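Local coordinates for Blr3880 protein (Bradyrhizobium japonicum, PDB 2OOD), which probably catalyses the zinc-dependent hydrolytic deamination of guanine to xanthine and ammonia, a step of purine degradation, at residues R184-L189 and Q220-E225; E214-C219 and L256-K261; N25-A30 and R432-A437. All coordinates share one frame; numbering follows the deposited sequence.

Contact 1: residues R184-L189 and Q220-E225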
loop_
_atom_site.group_PDB
_atom_site.type_symbol
_atom_site.label_atom_id
_atom_site.label_comp_id
_atom_site.label_asym_id
_atom_site.label_seq_id
_atom_site.Cartn_x
_atom_site.Cartn_y
_atom_site.Cartn_z
ATOM N N ARG A 184 30.956 26.296 -0.603
ATOM C CA ARG A 184 32.264 25.812 -1.020
ATOM C C ARG A 184 32.139 24.412 -1.619
ATOM O O ARG A 184 32.479 24.196 -2.785
ATOM C CB ARG A 184 33.203 25.783 0.183
ATOM C CG ARG A 184 34.650 25.431 -0.135
ATOM C CD ARG A 184 35.367 25.043 1.154
ATOM N NE ARG A 184 34.747 23.854 1.743
ATOM C CZ ARG A 184 34.941 23.443 2.993
ATOM N NH1 ARG A 184 35.742 24.132 3.804
ATOM N NH2 ARG A 184 34.339 22.338 3.432
ATOM N N ASP A 185 31.634 23.471 -0.823
ATOM C CA ASP A 185 31.476 22.093 -1.278
ATOM C C ASP A 185 30.553 21.942 -2.488
ATOM O O ASP A 185 30.882 21.214 -3.429
ATOM C CB ASP A 185 30.988 21.203 -0.136
ATOM C CG ASP A 185 31.946 21.198 1.044
ATOM O OD1 ASP A 185 33.157 21.419 0.838
ATOM O OD2 ASP A 185 31.491 20.958 2.183
ATOM N N SER A 186 29.407 22.622 -2.479
ATOM C CA SER A 186 28.478 22.531 -3.607
ATOM C C SER A 186 29.155 23.000 -4.886
ATOM O O SER A 186 28.943 22.435 -5.962
ATOM C CB SER A 186 27.232 23.389 -3.363
ATOM O OG SER A 186 26.455 22.863 -2.302
ATOM N N LYS A 187 29.973 24.040 -4.748
ATOM C CA LYS A 187 30.689 24.629 -5.872
ATOM C C LYS A 187 31.676 23.606 -6.436
ATOM O O LYS A 187 31.829 23.465 -7.657
ATOM C CB LYS A 187 31.427 25.887 -5.401
ATOM C CG LYS A 187 31.779 26.860 -6.511
ATOM C CD LYS A 187 30.536 27.562 -7.058
ATOM C CE LYS A 187 30.858 28.379 -8.324
ATOM N NZ LYS A 187 31.929 29.406 -8.116
ATOM N N ARG A 188 32.339 22.889 -5.537
ATOM C CA ARG A 188 33.302 21.877 -5.938
ATOM C C ARG A 188 32.597 20.725 -6.640
ATOM O O ARG A 188 33.016 20.292 -7.717
ATOM C CB ARG A 188 34.049 21.344 -4.709
ATOM C CG ARG A 188 35.006 20.202 -5.010
ATOM C CD ARG A 188 35.908 19.918 -3.823
ATOM N NE ARG A 188 35.192 19.287 -2.718
ATOM C CZ ARG A 188 34.641 18.075 -2.776
ATOM N NH1 ARG A 188 34.717 17.355 -3.894
ATOM N NH2 ARG A 188 34.022 17.573 -1.711
ATOM N N LEU A 189 31.519 20.242 -6.025
ATOM C CA LEU A 189 30.762 19.122 -6.562
ATOM C C LEU A 189 30.148 19.427 -7.920
ATOM O O LEU A 189 30.060 18.541 -8.774
ATOM C CB LEU A 189 29.684 18.697 -5.565
ATOM C CG LEU A 189 30.236 18.264 -4.204
ATOM C CD1 LEU A 189 29.089 17.988 -3.256
ATOM C CD2 LEU A 189 31.112 17.035 -4.363
ATOM N N GLN A 220 20.990 30.642 -3.683
ATOM C CA GLN A 220 20.666 31.659 -4.669
ATOM C C GLN A 220 21.925 31.957 -5.473
ATOM O O GLN A 220 21.894 31.951 -6.709
ATOM C CB GLN A 220 20.163 32.923 -3.971
ATOM C CG GLN A 220 19.931 34.099 -4.895
ATOM C CD GLN A 220 19.365 35.306 -4.160
ATOM O OE1 GLN A 220 19.775 35.615 -3.031
ATOM N NE2 GLN A 220 18.431 36.003 -4.801
ATOM N N ARG A 221 23.031 32.204 -4.769
ATOM C CA ARG A 221 24.304 32.489 -5.428
ATOM C C ARG A 221 24.702 31.332 -6.352
ATOM O O ARG A 221 25.063 31.542 -7.516
ATOM C CB ARG A 221 25.414 32.725 -4.395
ATOM C CG ARG A 221 26.811 32.649 -4.999
ATOM C CD ARG A 221 27.698 33.821 -4.605
ATOM N NE ARG A 221 28.609 33.525 -3.499
ATOM C CZ ARG A 221 29.937 33.618 -3.581
ATOM N NH1 ARG A 221 30.510 33.988 -4.721
ATOM N NH2 ARG A 221 30.695 33.368 -2.518
ATOM N N LEU A 222 24.629 30.111 -5.827
ATOM C CA LEU A 222 24.973 28.938 -6.608
ATOM C C LEU A 222 24.154 28.870 -7.890
ATOM O O LEU A 222 24.695 28.668 -8.978
ATOM C CB LEU A 222 24.742 27.681 -5.774
ATOM C CG LEU A 222 25.827 27.403 -4.739
ATOM C CD1 LEU A 222 25.366 26.353 -3.743
ATOM C CD2 LEU A 222 27.081 26.951 -5.472
ATOM N N LYS A 223 22.846 29.041 -7.761
ATOM C CA LYS A 223 21.963 28.977 -8.918
ATOM C C LYS A 223 22.294 30.073 -9.923
ATOM O O LYS A 223 22.107 29.905 -11.130
ATOM C CB LYS A 223 20.502 29.088 -8.465
ATOM C CG LYS A 223 19.492 29.136 -9.599
ATOM C CD LYS A 223 19.571 27.920 -10.519
ATOM C CE LYS A 223 18.526 28.036 -11.625
ATOM N NZ LYS A 223 18.541 26.894 -12.568
ATOM N N HIS A 224 22.800 31.194 -9.420
ATOM C CA HIS A 224 23.144 32.317 -10.288
ATOM C C HIS A 224 24.431 32.087 -11.077
ATOM O O HIS A 224 24.538 32.493 -12.240
ATOM C CB HIS A 224 23.305 33.601 -9.481
ATOM C CG HIS A 224 23.689 34.777 -10.321
ATOM N ND1 HIS A 224 24.643 35.694 -9.931
ATOM C CD2 HIS A 224 23.258 35.176 -11.542
ATOM C CE1 HIS A 224 24.783 36.606 -10.877
ATOM N NE2 HIS A 224 23.954 36.315 -11.865
ATOM N N GLU A 225 25.405 31.453 -10.433
ATOM C CA GLU A 225 26.692 31.171 -11.060
ATOM C C GLU A 225 26.628 29.877 -11.872
ATOM O O GLU A 225 27.558 29.558 -12.609
ATOM C CB GLU A 225 27.787 31.048 -9.987
ATOM C CG GLU A 225 27.777 32.176 -8.951
ATOM C CD GLU A 225 28.769 31.964 -7.810
ATOM O OE1 GLU A 225 29.234 30.816 -7.625
ATOM O OE2 GLU A 225 29.075 32.943 -7.087
#

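Contact 2: residues E214-C219 and L256-K261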
loop_
_atom_site.group_PDB
_atom_site.type_symbol
_atom_site.label_atom_id
_atom_site.label_comp_id
_atom_site.label_asym_id
_atom_site.label_seq_id
_atom_site.Cartn_x
_atom_site.Cartn_y
_atom_site.Cartn_z
ATOM N N GLU A 214 20.813 32.666 5.282
ATOM C CA GLU A 214 22.155 32.710 4.689
ATOM C C GLU A 214 22.330 31.493 3.771
ATOM O O GLU A 214 22.833 31.615 2.644
ATOM C CB GLU A 214 23.258 32.692 5.757
ATOM C CG GLU A 214 23.207 33.843 6.739
ATOM C CD GLU A 214 22.399 33.498 7.987
ATOM O OE1 GLU A 214 22.863 32.611 8.761
ATOM O OE2 GLU A 214 21.310 34.108 8.185
ATOM N N LEU A 215 21.910 30.326 4.263
ATOM C CA LEU A 215 22.006 29.090 3.497
ATOM C C LEU A 215 21.206 29.218 2.199
ATOM O O LEU A 215 21.664 28.806 1.136
ATOM C CB LEU A 215 21.482 27.914 4.323
ATOM C CG LEU A 215 21.499 26.544 3.641
ATOM C CD1 LEU A 215 22.912 26.216 3.213
ATOM C CD2 LEU A 215 20.965 25.484 4.591
ATOM N N LEU A 216 20.016 29.799 2.281
ATOM C CA LEU A 216 19.199 29.963 1.086
ATOM C C LEU A 216 19.797 31.034 0.187
ATOM O O LEU A 216 19.639 30.985 -1.034
ATOM C CB LEU A 216 17.761 30.334 1.458
ATOM C CG LEU A 216 16.945 29.212 2.103
ATOM C CD1 LEU A 216 15.598 29.747 2.549
ATOM C CD2 LEU A 216 16.765 28.082 1.114
ATOM N N LYS A 217 20.484 32.003 0.785
ATOM C CA LYS A 217 21.100 33.060 -0.010
ATOM C C LYS A 217 22.277 32.430 -0.772
ATOM O O LYS A 217 22.610 32.838 -1.894
ATOM C CB LYS A 217 21.574 34.212 0.890
ATOM C CG LYS A 217 21.850 35.497 0.108
ATOM C CD LYS A 217 22.203 36.695 1.009
ATOM C CE LYS A 217 20.959 37.384 1.634
ATOM N NZ LYS A 217 20.256 36.611 2.725
ATOM N N ALA A 218 22.882 31.415 -0.157
ATOM C CA ALA A 218 23.994 30.695 -0.759
ATOM C C ALA A 218 23.480 29.907 -1.973
ATOM O O ALA A 218 24.122 29.883 -3.032
ATOM C CB ALA A 218 24.614 29.745 0.266
ATOM N N CYS A 219 22.322 29.265 -1.811
ATOM C CA CYS A 219 21.718 28.490 -2.894
ATOM C C CYS A 219 21.412 29.434 -4.036
ATOM O O CYS A 219 21.544 29.077 -5.205
ATOM C CB CYS A 219 20.417 27.829 -2.437
ATOM S SG CYS A 219 20.625 26.603 -1.139
ATOM N N LEU A 256 6.022 28.670 -0.312
ATOM C CA LEU A 256 6.629 28.900 -1.620
ATOM C C LEU A 256 7.291 30.278 -1.651
ATOM O O LEU A 256 8.279 30.485 -2.350
ATOM C CB LEU A 256 5.566 28.812 -2.720
ATOM C CG LEU A 256 6.010 29.030 -4.169
ATOM C CD1 LEU A 256 7.015 27.978 -4.570
ATOM C CD2 LEU A 256 4.813 28.960 -5.084
ATOM N N GLY A 257 6.745 31.215 -0.885
ATOM C CA GLY A 257 7.286 32.562 -0.848
ATOM C C GLY A 257 8.714 32.621 -0.346
ATOM O O GLY A 257 9.494 33.479 -0.768
ATOM N N VAL A 258 9.061 31.712 0.562
ATOM C CA VAL A 258 10.406 31.669 1.109
ATOM C C VAL A 258 11.427 31.406 0.007
ATOM O O VAL A 258 12.469 32.057 -0.047
ATOM C CB VAL A 258 10.540 30.566 2.167
ATOM C CG1 VAL A 258 11.962 30.549 2.723
ATOM C CG2 VAL A 258 9.525 30.789 3.276
ATOM N N TYR A 259 11.125 30.452 -0.873
ATOM C CA TYR A 259 12.028 30.107 -1.966
ATOM C C TYR A 259 12.054 31.146 -3.076
ATOM O O TYR A 259 13.065 31.278 -3.761
ATOM C CB TYR A 259 11.664 28.746 -2.567
ATOM C CG TYR A 259 11.776 27.608 -1.587
ATOM C CD1 TYR A 259 12.955 27.375 -0.895
ATOM C CD2 TYR A 259 10.696 26.782 -1.329
ATOM C CE1 TYR A 259 13.049 26.351 0.035
ATOM C CE2 TYR A 259 10.780 25.755 -0.404
ATOM C CZ TYR A 259 11.956 25.547 0.277
ATOM O OH TYR A 259 12.033 24.540 1.219
ATOM N N GLU A 260 10.950 31.863 -3.277
ATOM C CA GLU A 260 10.905 32.889 -4.316
ATOM C C GLU A 260 11.750 34.088 -3.892
ATOM O O GLU A 260 12.338 34.779 -4.725
ATOM C CB GLU A 260 9.468 33.343 -4.563
ATOM C CG GLU A 260 8.592 32.321 -5.243
ATOM C CD GLU A 260 7.122 32.692 -5.173
ATOM O OE1 GLU A 260 6.599 32.834 -4.041
ATOM O OE2 GLU A 260 6.492 32.839 -6.244
ATOM N N LYS A 261 11.803 34.330 -2.589
ATOM C CA LYS A 261 12.580 35.436 -2.050
ATOM C C LYS A 261 14.025 35.299 -2.500
ATOM O O LYS A 261 14.768 36.276 -2.529
ATOM C CB LYS A 261 12.511 35.436 -0.513
ATOM C CG LYS A 261 13.447 36.437 0.175
ATOM C CD LYS A 261 13.447 36.271 1.701
ATOM C CE LYS A 261 14.432 37.233 2.368
ATOM N NZ LYS A 261 14.700 36.948 3.822
HETATM O O HOH W 1 17.495 37.644 3.304
#

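Contact 3: residues N25-A30 and R432-A437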
loop_
_atom_site.group_PDB
_atom_site.type_symbol
_atom_site.label_atom_id
_atom_site.label_comp_id
_atom_site.label_asym_id
_atom_site.label_seq_id
_atom_site.Cartn_x
_atom_site.Cartn_y
_atom_site.Cartn_z
ATOM N N ASN A 25 -10.722 9.885 -23.805
ATOM C CA ASN A 25 -10.008 9.292 -24.928
ATOM C C ASN A 25 -8.506 9.274 -24.672
ATOM O O ASN A 25 -7.711 9.707 -25.506
ATOM C CB ASN A 25 -10.317 10.089 -26.191
ATOM C CG ASN A 25 -9.748 9.455 -27.420
ATOM O OD1 ASN A 25 -9.919 8.251 -27.645
ATOM N ND2 ASN A 25 -9.070 10.254 -28.236
ATOM N N GLU A 26 -8.126 8.749 -23.514
ATOM C CA GLU A 26 -6.731 8.698 -23.110
ATOM C C GLU A 26 -5.846 7.830 -23.988
ATOM O O GLU A 26 -4.638 8.058 -24.054
ATOM C CB GLU A 26 -6.645 8.239 -21.660
ATOM C CG GLU A 26 -7.650 8.931 -20.763
ATOM C CD GLU A 26 -7.330 8.762 -19.293
ATOM O OE1 GLU A 26 -6.378 9.411 -18.815
ATOM O OE2 GLU A 26 -8.021 7.975 -18.612
ATOM N N GLN A 27 -6.439 6.850 -24.668
ATOM C CA GLN A 27 -5.688 5.952 -25.549
ATOM C C GLN A 27 -4.827 6.763 -26.513
ATOM O O GLN A 27 -3.733 6.353 -26.882
ATOM C CB GLN A 27 -6.633 5.076 -26.370
ATOM C CG GLN A 27 -7.660 4.296 -25.562
ATOM C CD GLN A 27 -8.804 5.168 -25.019
ATOM O OE1 GLN A 27 -8.714 5.767 -23.930
ATOM N NE2 GLN A 27 -9.893 5.246 -25.793
ATOM N N ALA A 28 -5.344 7.917 -26.912
ATOM C CA ALA A 28 -4.663 8.805 -27.835
ATOM C C ALA A 28 -3.332 9.318 -27.309
ATOM O O ALA A 28 -2.520 9.839 -28.077
ATOM C CB ALA A 28 -5.565 9.981 -28.165
ATOM N N ALA A 29 -3.101 9.197 -26.007
ATOM C CA ALA A 29 -1.848 9.681 -25.443
ATOM C C ALA A 29 -0.821 8.558 -25.412
ATOM O O ALA A 29 0.380 8.806 -25.302
ATOM C CB ALA A 29 -2.078 10.236 -24.034
ATOM N N ALA A 30 -1.304 7.323 -25.527
ATOM C CA ALA A 30 -0.448 6.143 -25.504
ATOM C C ALA A 30 -0.035 5.672 -26.900
ATOM O O ALA A 30 -0.624 6.063 -27.910
ATOM C CB ALA A 30 -1.155 5.011 -24.764
ATOM N N ARG A 432 -3.403 -7.572 -26.888
ATOM C CA ARG A 432 -3.497 -7.388 -28.336
ATOM C C ARG A 432 -3.807 -5.968 -28.801
ATOM O O ARG A 432 -3.666 -5.659 -29.987
ATOM C CB ARG A 432 -4.545 -8.356 -28.889
ATOM C CG ARG A 432 -4.266 -9.798 -28.482
ATOM C CD ARG A 432 -5.501 -10.663 -28.530
ATOM N NE ARG A 432 -6.563 -10.133 -27.683
ATOM C CZ ARG A 432 -7.724 -10.747 -27.476
ATOM N NH1 ARG A 432 -7.967 -11.918 -28.055
ATOM N NH2 ARG A 432 -8.648 -10.189 -26.705
ATOM N N THR A 433 -4.223 -5.109 -27.872
ATOM C CA THR A 433 -4.552 -3.718 -28.196
ATOM C C THR A 433 -4.097 -2.786 -27.080
ATOM O O THR A 433 -3.893 -3.225 -25.948
ATOM C CB THR A 433 -6.058 -3.529 -28.358
ATOM O OG1 THR A 433 -6.697 -3.792 -27.107
ATOM C CG2 THR A 433 -6.611 -4.485 -29.390
ATOM N N VAL A 434 -3.952 -1.501 -27.393
ATOM C CA VAL A 434 -3.527 -0.531 -26.394
ATOM C C VAL A 434 -4.423 -0.564 -25.150
ATOM O O VAL A 434 -3.948 -0.348 -24.037
ATOM C CB VAL A 434 -3.522 0.896 -26.959
ATOM C CG1 VAL A 434 -4.917 1.293 -27.375
ATOM C CG2 VAL A 434 -2.981 1.852 -25.924
ATOM N N ASP A 435 -5.712 -0.837 -25.338
ATOM C CA ASP A 435 -6.648 -0.899 -24.217
ATOM C C ASP A 435 -6.364 -2.116 -23.341
ATOM O O ASP A 435 -6.416 -2.028 -22.110
ATOM C CB ASP A 435 -8.095 -0.980 -24.716
ATOM C CG ASP A 435 -8.433 0.113 -25.722
ATOM O OD1 ASP A 435 -8.513 1.309 -25.320
ATOM O OD2 ASP A 435 -8.608 -0.232 -26.925
ATOM N N GLU A 436 -6.081 -3.258 -23.961
ATOM C CA GLU A 436 -5.804 -4.448 -23.176
ATOM C C GLU A 436 -4.493 -4.249 -22.434
ATOM O O GLU A 436 -4.343 -4.697 -21.305
ATOM C CB GLU A 436 -5.722 -5.696 -24.062
ATOM C CG GLU A 436 -6.994 -6.003 -24.834
ATOM C CD GLU A 436 -6.989 -7.390 -25.461
ATOM O OE1 GLU A 436 -6.000 -7.739 -26.149
ATOM O OE2 GLU A 436 -7.978 -8.133 -25.270
ATOM N N ALA A 437 -3.549 -3.559 -23.066
ATOM C CA ALA A 437 -2.259 -3.310 -22.443
ATOM C C ALA A 437 -2.460 -2.419 -21.222
ATOM O O ALA A 437 -1.979 -2.722 -20.131
ATOM C CB ALA A 437 -1.310 -2.648 -23.438
#

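Contact 1: residues R184-L189 and Q220-E225
K187 reaches across to E225 and pairs with it in a salt bridge, NZ of K187 lying 3.1 Å from OE1 of E225. The two side chains cross at about a right angle. K187 starts with CG anti to its backbone N (chi1 -159°), and later bends at chi2 and chi4 bring the ammonium to the carboxylate. L222 fills the apolar part of the contact. Its CD2 packs on CD of K187 at 3.9 Å, and its CD1 rests 3.5 Å from CB of S186. The salt bridge thus lies beside an apolar patch of L222, S186 and the K187 chain.

The second shell holds the acid in place. R221, one turn earlier on the same helix, gives NH1 to OE2 of E225 at 3.0 Å. The bond uses the syn lone pair, but the carboxylate oxygen is tilted 32° out of the guanidinium plane. OE1 also bonds to the hydroxyl of Y183, and OG of S186 bonds to the carbonyl of F182. With an alanine here instead of E225, K187 and R221 would probably lose their shared anion, and K187 would keep its weak bond to Y183.

The helix segments run nearly parallel, 24° apart, with axes 10.8 Å from each other. L222 also touches I203 of strand 199-205. This is the side-by-side packing of successive outer helices in the TIM barrel of the amidohydrolases.

Contact 2: residues E214-C219 and L256-K261
OH of Y259 is gripped by three groups: the carbonyl O of H234, the backbone N of A208 and the hydroxyl of T233. These bonds hold the hydroxyl end. Next to it, CD2 of L216 comes to the ring edge, close to the ring plane, 4.2 Å from CE1 of Y259. The other methyl of L216 goes to V258, with CD1 of L216 3.7 Å from CG1 of V258. It is the setting of CG1 anti to the backbone N (chi1 -180°) that turns this methyl of V258 to L216. The L216 and V258 side chains cross at about a right angle, and all three residues are buried.

Farther out, a water joins two lysines. It accepts from NZ of K217 at 3.0 Å and from NZ of K261 at 2.9 Å. The two ammonium groups stay 5.7 Å apart, NZ of K217 to NZ of K261. D251 forms a salt bridge with K261 and probably eases the like charges.

The side chain of Y259 is about 5 Å from that of H234 at the nearest atoms, a zinc ligand that also binds guanine. The contact joins two outer helices, 213-225 and 255-260. L216 also touches P205 of strand 199-205 and F262, and L256 packs on helix 279-288.

Contact 3: residues N25-A30 and R432-A437
V434 lays its CG2 against the methyl of A30, with CG2 of V434 3.8 Å from CB of A30. Its CG1 sits between the backbone N and the carbonyl carbon (chi1 62°) and faces Q27, 4.3 Å from CB of that residue. The aliphatic stem of Q27 then passes D435. CG of Q27 is 3.1 Å from OD1 of D435, whereas the amide NE2 of Q27 is 4.2 Å from the same oxygen. The amide and carboxylate planes stand 56° apart, and no hydrogen bond joins the two segments.

The first turn of helix 434-447 is organised from its own side. T433 is the N-cap, and its OG1 accepts from N of E436 at 3.2 Å. R432 grips the carboxylate of E436 side-on. NE of R432 meets OE1 of E436 at 2.9 Å on the syn lone pair, nearly straight at 171°, while NH2 of R432 meets OE2 of E436 at 2.6 Å. The backbone N of R432 is a second donor to OE1, so R432 is held by backbone and side chain alike.

Y375 of helix 374-380 touches Q27, A30 and D435. F13 of strand 11-15 packs on both A30 and V434. Segment 25-30 thus meets the helix start through methyl packing and the flank of the Q27 chain against D435. With no hydrogen bond across it, the contact probably rests on van der Waals packing, shared with Y375 and F13, and the polar bonds serve the helix start itself.

Overall arrangement
From the N terminus, the chain first passes 25-30, between strands 11-15 and 30-33. Residues 432-437 come back to it, so contact 3 closes a loop holding most of the protein. Contacts 1 and 2 both fall within that loop and cross each other. Residues 184-189 open contact 1, 214-219 open contact 2, 220-225 close the first and 256-261 the second. Helix 213-225 serves both, linking helix 179-193 to helix 255-260 along the outside of the barrel. The centres of contacts 1 and 2 are 14 Å apart. Contact 3 lies on the opposite side of the chain's centre, its own centre about 45 Å from that of contact 1, and ties the N-terminal strands to late helix 434-447.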